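Prolyl-tRNA synthetase (Giardia lamblia ATCC 50803, PDB 3IAL) probably catalyses the ATP-dependent attachment of proline to tRNA(Pro), and binds the prolyl-adenylate intermediate in its active site. Local coordinates at residues B[59-64]-B[276-281]; B[53-58]-B[167-172]. All coordinates share one frame; numbering follows the deposited sequence.

In the fold
Contacts 1 and 2 use successive turns of one helix, 52-71, and their centres lie about 7 Å apart. Contact 1 joins that helix to helix 276-285, contact 2 to strand 167-177. They touch where Leu-278 CD1 meets Met-57 CB at 3.4 Å and where Met-62 SD meets Asn-171 CB at 3.7 Å. Helix 52-71 thus forms a common backing for two elements that reach prolyl-adenylate with their other sides. From contact 1 comes Arg-276 and from contact 2 Ile-168, and these two lie over opposite faces of the adenine, while Trp-170 and Glu-172 border the prolyl end.

Contact 1: residues B[59-64]-B[276-281]; sequences NAIMRL and RVLACA. With PR8 (5'-O-[(R)-hydroxy{[(2S)-pyrrolidin-2-ylcarbonyl]oxy}phosphoryl]adenosine), chain H.
Ile-61 carries the contact between segments 59-64 and 276-281, dividing its branches between Leu-278 and Val-277. Its longer arm ends at CD1, 3.8 Å from Leu-278 CB, and the same methyl lies 4.0 Å from Leu-278 CD1. The chain is nearly straight at chi2 (168°), which carries CD1 out to the second helix. CG2, the shorter branch, only grazes Val-277 CG1 at 4.2 Å. The close part of the contact is therefore a small, buried, wholly apolar patch without a hydrogen bond across it.

The outer side of helix 52-71 has a different character. There Asn-59 and Arg-63 are partly exposed, and Asn-59 OD1 sits 3.0 Å above the centre of the Arg-63 guanidinium; Arg-63 NH2 makes a salt bridge to Glu-66 of the second subunit. At the start of the other helix, Arg-276 extends away from Ile-61 and lays its guanidinium over one face of the adenine, PR8 C4 being 3.6 Å above the plane of the group and offset toward its rim. Hydrogen bonds from its NE to Ile-163 O and from NH1 to Gln-237 O hold that plane in place; an arginine over the adenine from the strand-helix junction is the mark of class II motif 3. Around the apolar patch, Val-277 packs on Phe-198 of helix 180-201 and Thr-238 of strand 235-245, and Leu-64 reaches Ile-197 on the same helix 180-201.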
loop_
_atom_site.group_PDB
_atom_site.type_symbol
_atom_site.label_atom_id
_atom_site.label_comp_id
_atom_site.label_asym_id
_atom_site.label_seq_id
_atom_site.Cartn_x
_atom_site.Cartn_y
_atom_site.Cartn_z
ATOM N N ASN B 59 -6.729 -1.907 4.154
ATOM C CA ASN B 59 -5.310 -2.114 3.935
ATOM C C ASN B 59 -4.902 -3.536 4.305
ATOM O O ASN B 59 -4.099 -4.153 3.608
ATOM C CB ASN B 59 -4.503 -1.116 4.747
ATOM C CG ASN B 59 -3.053 -1.061 4.326
ATOM O OD1 ASN B 59 -2.156 -1.253 5.142
ATOM N ND2 ASN B 59 -2.815 -0.805 3.043
ATOM N N ALA B 60 -5.481 -4.064 5.383
ATOM C CA ALA B 60 -5.187 -5.430 5.816
ATOM C C ALA B 60 -5.662 -6.446 4.788
ATOM O O ALA B 60 -4.963 -7.419 4.504
ATOM C CB ALA B 60 -5.814 -5.710 7.173
ATOM N N ILE B 61 -6.847 -6.228 4.230
ATOM C CA ILE B 61 -7.382 -7.127 3.214
ATOM C C ILE B 61 -6.477 -7.131 1.977
ATOM O O ILE B 61 -6.084 -8.211 1.486
ATOM C CB ILE B 61 -8.816 -6.757 2.825
ATOM C CG1 ILE B 61 -9.779 -7.121 3.967
ATOM C CG2 ILE B 61 -9.225 -7.476 1.527
ATOM C CD1 ILE B 61 -11.169 -6.544 3.814
ATOM N N MET B 62 -6.121 -5.937 1.503
ATOM C CA MET B 62 -5.300 -5.802 0.286
ATOM C C MET B 62 -3.857 -6.258 0.503
ATOM O O MET B 62 -3.260 -6.853 -0.392
ATOM C CB MET B 62 -5.350 -4.373 -0.273
ATOM C CG MET B 62 -6.756 -3.946 -0.707
ATOM S SD MET B 62 -7.407 -4.977 -2.039
ATOM C CE MET B 62 -9.158 -4.623 -1.889
ATOM N N ARG B 63 -3.302 -6.005 1.685
ATOM C CA ARG B 63 -1.980 -6.539 2.025
ATOM C C ARG B 63 -1.979 -8.066 1.970
ATOM O O ARG B 63 -1.020 -8.662 1.489
ATOM C CB ARG B 63 -1.527 -6.088 3.424
ATOM C CG ARG B 63 -1.027 -4.653 3.512
ATOM C CD ARG B 63 0.283 -4.577 4.310
ATOM N NE ARG B 63 0.733 -3.199 4.536
ATOM C CZ ARG B 63 0.578 -2.512 5.669
ATOM N NH1 ARG B 63 -0.029 -3.049 6.727
ATOM N NH2 ARG B 63 1.038 -1.265 5.748
ATOM N N LEU B 64 -3.035 -8.694 2.494
ATOM C CA LEU B 64 -3.152 -10.153 2.431
ATOM C C LEU B 64 -3.206 -10.635 0.984
ATOM O O LEU B 64 -2.533 -11.595 0.620
ATOM C CB LEU B 64 -4.379 -10.664 3.193
ATOM C CG LEU B 64 -4.596 -12.183 3.112
ATOM C CD1 LEU B 64 -3.434 -12.978 3.763
ATOM C CD2 LEU B 64 -5.935 -12.579 3.723
ATOM N N ARG B 276 -15.673 -3.878 -1.609
ATOM C CA ARG B 276 -16.821 -4.771 -1.402
ATOM C C ARG B 276 -16.517 -5.989 -0.528
ATOM O O ARG B 276 -17.410 -6.505 0.132
ATOM C CB ARG B 276 -17.366 -5.250 -2.748
ATOM C CG ARG B 276 -18.050 -4.164 -3.517
ATOM C CD ARG B 276 -18.585 -4.691 -4.818
ATOM N NE ARG B 276 -19.545 -3.772 -5.399
ATOM C CZ ARG B 276 -20.270 -4.017 -6.479
ATOM N NH1 ARG B 276 -20.152 -5.175 -7.132
ATOM N NH2 ARG B 276 -21.127 -3.093 -6.902
ATOM N N VAL B 277 -15.273 -6.463 -0.543
ATOM C CA VAL B 277 -14.859 -7.572 0.326
ATOM C C VAL B 277 -15.034 -7.161 1.796
ATOM O O VAL B 277 -15.617 -7.909 2.592
ATOM C CB VAL B 277 -13.397 -7.991 0.075
ATOM C CG1 VAL B 277 -13.005 -9.171 0.968
ATOM C CG2 VAL B 277 -13.172 -8.345 -1.395
ATOM N N LEU B 278 -14.548 -5.962 2.132
ATOM C CA LEU B 278 -14.728 -5.389 3.465
ATOM C C LEU B 278 -16.217 -5.200 3.765
ATOM O O LEU B 278 -16.683 -5.564 4.840
ATOM C CB LEU B 278 -13.975 -4.060 3.593
ATOM C CG LEU B 278 -14.026 -3.328 4.938
ATOM C CD1 LEU B 278 -13.437 -4.194 6.044
ATOM C CD2 LEU B 278 -13.303 -1.975 4.862
ATOM N N ALA B 279 -16.964 -4.656 2.810
ATOM C CA ALA B 279 -18.415 -4.526 2.958
ATOM C C ALA B 279 -19.048 -5.853 3.403
ATOM O O ALA B 279 -19.847 -5.871 4.342
ATOM C CB ALA B 279 -19.050 -4.043 1.670
ATOM N N CYS B 280 -18.676 -6.948 2.739
ATOM C CA CYS B 280 -19.211 -8.284 3.057
ATOM C C CYS B 280 -18.883 -8.727 4.486
ATOM O O CYS B 280 -19.775 -9.076 5.249
ATOM C CB CYS B 280 -18.688 -9.335 2.075
ATOM S SG CYS B 280 -19.394 -9.239 0.420
ATOM N N ALA B 281 -17.603 -8.696 4.833
ATOM C CA ALA B 281 -17.130 -9.107 6.158
ATOM C C ALA B 281 -17.811 -8.329 7.278
ATOM O O ALA B 281 -18.183 -8.907 8.298
ATOM C CB ALA B 281 -15.636 -8.931 6.254
HETATM C C PR8 H . -12.689 -6.243 -13.501
HETATM N N PR8 H . -10.597 -5.571 -14.506
HETATM O O PR8 H . -12.895 -5.030 -13.418
HETATM P P PR8 H . -14.848 -6.660 -12.343
HETATM N N1 PR8 H . -17.790 0.096 -6.012
HETATM C C2 PR8 H . -17.094 -0.790 -5.308
HETATM N N3 PR8 H . -16.601 -1.903 -5.856
HETATM C C4 PR8 H . -16.788 -2.178 -7.145
HETATM C C5 PR8 H . -17.521 -1.278 -7.913
HETATM C C6 PR8 H . -18.021 -0.121 -7.321
HETATM N N6 PR8 H . -18.718 0.756 -8.045
HETATM N N7 PR8 H . -17.574 -1.761 -9.148
HETATM C C8 PR8 H . -16.907 -2.917 -9.166
HETATM N N9 PR8 H . -16.429 -3.185 -7.942
HETATM C CA PR8 H . -11.374 -6.751 -14.089
HETATM C CB PR8 H . -10.578 -7.442 -12.994
HETATM C CD PR8 H . -9.256 -5.711 -13.948
HETATM C CG PR8 H . -9.502 -6.417 -12.609
HETATM C "C1'" PR8 H . -15.633 -4.402 -7.585
HETATM O O10 PR8 H . -13.557 -7.223 -13.131
HETATM O O1P PR8 H . -15.806 -5.943 -13.222
HETATM C "C2'" PR8 H . -16.473 -5.701 -7.649
HETATM O "O2'" PR8 H . -16.131 -6.561 -6.551
HETATM O O2P PR8 H . -15.539 -7.959 -11.698
HETATM C "C3'" PR8 H . -15.973 -6.361 -8.912
HETATM O "O3'" PR8 H . -16.188 -7.773 -8.854
HETATM C "C4'" PR8 H . -14.500 -6.042 -8.734
HETATM O "O4'" PR8 H . -14.545 -4.611 -8.542
HETATM C "C5'" PR8 H . -13.750 -6.446 -9.985
HETATM O "O5'" PR8 H . -14.290 -5.787 -11.113
#

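Contact 2: residues B[53-58]-B[167-172]; sequences YGFFME and EIHWNE. With PR8 (5'-O-[(R)-hydroxy{[(2S)-pyrrolidin-2-ylcarbonyl]oxy}phosphoryl]adenosine), chain H.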
loop_
_atom_site.group_PDB
_atom_site.type_symbol
_atom_site.label_atom_id
_atom_site.label_comp_id
_atom_site.label_asym_id
_atom_site.label_seq_id
_atom_site.Cartn_x
_atom_site.Cartn_y
_atom_site.Cartn_z
ATOM N N TYR B 53 -9.878 3.917 11.371
ATOM C CA TYR B 53 -10.364 2.624 11.830
ATOM C C TYR B 53 -10.820 1.772 10.640
ATOM O O TYR B 53 -10.530 0.584 10.574
ATOM C CB TYR B 53 -11.498 2.809 12.854
ATOM C CG TYR B 53 -11.686 1.612 13.742
ATOM C CD1 TYR B 53 -10.767 1.326 14.750
ATOM C CD2 TYR B 53 -12.767 0.755 13.572
ATOM C CE1 TYR B 53 -10.925 0.221 15.570
ATOM C CE2 TYR B 53 -12.934 -0.363 14.391
ATOM C CZ TYR B 53 -12.001 -0.621 15.380
ATOM O OH TYR B 53 -12.146 -1.705 16.185
ATOM N N GLY B 54 -11.526 2.392 9.701
ATOM C CA GLY B 54 -11.910 1.731 8.460
ATOM C C GLY B 54 -10.751 1.426 7.519
ATOM O O GLY B 54 -10.667 0.321 6.974
ATOM N N PHE B 55 -9.843 2.385 7.311
ATOM C CA PHE B 55 -8.747 2.135 6.365
ATOM C C PHE B 55 -7.829 0.991 6.801
ATOM O O PHE B 55 -7.293 0.283 5.955
ATOM C CB PHE B 55 -7.886 3.367 6.080
ATOM C CG PHE B 55 -6.952 3.160 4.919
ATOM C CD1 PHE B 55 -7.457 3.054 3.631
ATOM C CD2 PHE B 55 -5.588 2.982 5.116
ATOM C CE1 PHE B 55 -6.610 2.821 2.546
ATOM C CE2 PHE B 55 -4.732 2.758 4.028
ATOM C CZ PHE B 55 -5.247 2.684 2.748
ATOM N N PHE B 56 -7.642 0.811 8.106
ATOM C CA PHE B 56 -6.834 -0.304 8.594
ATOM C C PHE B 56 -7.357 -1.656 8.080
ATOM O O PHE B 56 -6.573 -2.544 7.754
ATOM C CB PHE B 56 -6.763 -0.335 10.126
ATOM C CG PHE B 56 -6.016 -1.517 10.644
ATOM C CD1 PHE B 56 -4.676 -1.412 10.967
ATOM C CD2 PHE B 56 -6.626 -2.762 10.721
ATOM C CE1 PHE B 56 -3.966 -2.510 11.397
ATOM C CE2 PHE B 56 -5.918 -3.870 11.151
ATOM C CZ PHE B 56 -4.583 -3.741 11.488
ATOM N N MET B 57 -8.679 -1.798 8.024
ATOM C CA MET B 57 -9.321 -3.038 7.571
ATOM C C MET B 57 -9.086 -3.274 6.078
ATOM O O MET B 57 -8.754 -4.381 5.663
ATOM C CB MET B 57 -10.823 -2.978 7.832
ATOM C CG MET B 57 -11.217 -2.699 9.301
ATOM S SD MET B 57 -12.972 -2.337 9.486
ATOM C CE MET B 57 -13.033 -1.789 11.219
ATOM N N GLU B 58 -9.258 -2.220 5.288
ATOM C CA GLU B 58 -9.083 -2.269 3.835
ATOM C C GLU B 58 -7.645 -2.596 3.488
ATOM O O GLU B 58 -7.374 -3.444 2.632
ATOM C CB GLU B 58 -9.457 -0.918 3.207
ATOM C CG GLU B 58 -9.224 -0.830 1.698
ATOM C CD GLU B 58 -10.159 -1.708 0.887
ATOM O OE1 GLU B 58 -11.141 -2.256 1.449
ATOM O OE2 GLU B 58 -9.911 -1.832 -0.332
ATOM N N GLU B 167 -14.998 6.621 -6.678
ATOM C CA GLU B 167 -13.584 6.233 -6.570
ATOM C C GLU B 167 -13.486 4.972 -5.726
ATOM O O GLU B 167 -13.881 4.953 -4.572
ATOM C CB GLU B 167 -12.717 7.346 -5.979
ATOM C CG GLU B 167 -11.293 6.893 -5.684
ATOM C CD GLU B 167 -10.303 8.039 -5.534
ATOM O OE1 GLU B 167 -10.736 9.198 -5.404
ATOM O OE2 GLU B 167 -9.080 7.772 -5.551
ATOM N N ILE B 168 -12.932 3.923 -6.320
ATOM C CA ILE B 168 -12.979 2.596 -5.750
ATOM C C ILE B 168 -11.572 2.086 -5.463
ATOM O O ILE B 168 -10.772 1.915 -6.378
ATOM C CB ILE B 168 -13.662 1.619 -6.726
ATOM C CG1 ILE B 168 -14.974 2.205 -7.266
ATOM C CG2 ILE B 168 -13.902 0.253 -6.047
ATOM C CD1 ILE B 168 -15.352 1.652 -8.640
ATOM N N HIS B 169 -11.284 1.814 -4.191
ATOM C CA HIS B 169 -10.016 1.209 -3.807
ATOM C C HIS B 169 -10.106 -0.276 -4.137
ATOM O O HIS B 169 -11.114 -0.932 -3.831
ATOM C CB HIS B 169 -9.745 1.447 -2.321
ATOM C CG HIS B 169 -8.346 1.135 -1.900
ATOM N ND1 HIS B 169 -8.017 -0.009 -1.199
ATOM C CD2 HIS B 169 -7.189 1.813 -2.085
ATOM C CE1 HIS B 169 -6.714 -0.020 -0.975
ATOM N NE2 HIS B 169 -6.188 1.072 -1.502
ATOM N N TRP B 170 -9.083 -0.806 -4.801
ATOM C CA TRP B 170 -9.130 -2.197 -5.233
ATOM C C TRP B 170 -7.759 -2.786 -5.506
ATOM O O TRP B 170 -6.759 -2.082 -5.459
ATOM C CB TRP B 170 -10.059 -2.337 -6.455
ATOM C CG TRP B 170 -9.463 -2.162 -7.849
ATOM C CD1 TRP B 170 -8.283 -1.568 -8.196
ATOM C CD2 TRP B 170 -10.090 -2.547 -9.079
ATOM N NE1 TRP B 170 -8.126 -1.591 -9.559
ATOM C CE2 TRP B 170 -9.226 -2.181 -10.124
ATOM C CE3 TRP B 170 -11.302 -3.173 -9.394
ATOM C CZ2 TRP B 170 -9.522 -2.437 -11.460
ATOM C CZ3 TRP B 170 -11.596 -3.431 -10.723
ATOM C CH2 TRP B 170 -10.708 -3.061 -11.737
ATOM N N ASN B 171 -7.736 -4.084 -5.794
ATOM C CA ASN B 171 -6.571 -4.729 -6.373
ATOM C C ASN B 171 -6.980 -5.430 -7.658
ATOM O O ASN B 171 -8.020 -6.106 -7.704
ATOM C CB ASN B 171 -5.937 -5.704 -5.377
ATOM C CG ASN B 171 -4.755 -6.482 -5.968
ATOM O OD1 ASN B 171 -4.946 -7.396 -6.763
ATOM N ND2 ASN B 171 -3.538 -6.141 -5.546
ATOM N N GLU B 172 -6.172 -5.232 -8.701
ATOM C CA GLU B 172 -6.357 -5.896 -9.989
ATOM C C GLU B 172 -5.087 -6.642 -10.393
ATOM O O GLU B 172 -3.997 -6.071 -10.400
ATOM C CB GLU B 172 -6.752 -4.893 -11.085
ATOM C CG GLU B 172 -5.756 -3.764 -11.359
ATOM C CD GLU B 172 -6.293 -2.737 -12.354
ATOM O OE1 GLU B 172 -6.195 -1.515 -12.088
ATOM O OE2 GLU B 172 -6.812 -3.156 -13.411
HETATM C C PR8 H . -12.689 -6.243 -13.501
HETATM N N PR8 H . -10.597 -5.571 -14.506
HETATM O O PR8 H . -12.895 -5.030 -13.418
HETATM P P PR8 H . -14.848 -6.660 -12.343
HETATM N N1 PR8 H . -17.790 0.096 -6.012
HETATM C C2 PR8 H . -17.094 -0.790 -5.308
HETATM N N3 PR8 H . -16.601 -1.903 -5.856
HETATM C C4 PR8 H . -16.788 -2.178 -7.145
HETATM C C5 PR8 H . -17.521 -1.278 -7.913
HETATM C C6 PR8 H . -18.021 -0.121 -7.321
HETATM N N6 PR8 H . -18.718 0.756 -8.045
HETATM N N7 PR8 H . -17.574 -1.761 -9.148
HETATM C C8 PR8 H . -16.907 -2.917 -9.166
HETATM N N9 PR8 H . -16.429 -3.185 -7.942
HETATM C CA PR8 H . -11.374 -6.751 -14.089
HETATM C CB PR8 H . -10.578 -7.442 -12.994
HETATM C CD PR8 H . -9.256 -5.711 -13.948
HETATM C CG PR8 H . -9.502 -6.417 -12.609
HETATM C "C1'" PR8 H . -15.633 -4.402 -7.585
HETATM O O10 PR8 H . -13.557 -7.223 -13.131
HETATM O O1P PR8 H . -15.806 -5.943 -13.222
HETATM C "C2'" PR8 H . -16.473 -5.701 -7.649
HETATM O "O2'" PR8 H . -16.131 -6.561 -6.551
HETATM O O2P PR8 H . -15.539 -7.959 -11.698
HETATM C "C3'" PR8 H . -15.973 -6.361 -8.912
HETATM O "O3'" PR8 H . -16.188 -7.773 -8.854
HETATM C "C4'" PR8 H . -14.500 -6.042 -8.734
HETATM O "O4'" PR8 H . -14.545 -4.611 -8.542
HETATM C "C5'" PR8 H . -13.750 -6.446 -9.985
HETATM O "O5'" PR8 H . -14.290 -5.787 -11.113
#
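Glu-58 and His-169 mark the closest backbone approach of helical segment 53-58 to strand segment 167-172, yet their CA atoms remain 8.4 Å apart, a gap bridged by side chains. His-169 ND1 donates to Glu-58 OE2 over 2.8 Å, and the bond is almost straight, at 174°. The oxygen lies in the imidazole plane and accepts through its anti lone pair, on the side away from OE1. The first torsion of Glu-58 sets CG opposite the backbone N and so brings it to 3.2 Å from His-169 ND1; the bend at chi2 then swings the carboxylate round to the ring, its plane 73° from that of the imidazole. The bond places a proton on ND1, fixes the ring's rotation and probably polarises the imidazole.

Phe-55 adds a T-shaped stack: its edge points at the face of His-169, with planes at 69° and centroids 5.9 Å apart. Leu-78 of the second subunit packs on both Phe-55 and His-169.

Alternate residues of the strand face the ligand. Ile-168 lies over the adenine, CG2 reaching PR8 C2 at 3.4 Å. The Trp-170 ring offers its edge to the prolyl carbonyl, CH2 to PR8 O at 3.4 Å, while Glu-172 CB rests over one indole face and packs against PR8 CG at 3.5 Å. A weak hydrogen bond from Trp-170 NE1 to Glu-172 OE1 links the two side chains. A long interface helix backing an antiparallel strand that floors the aminoacyl-adenylate pocket is the motif 1 and motif 2 pairing of class II aminoacyl-tRNA synthetases.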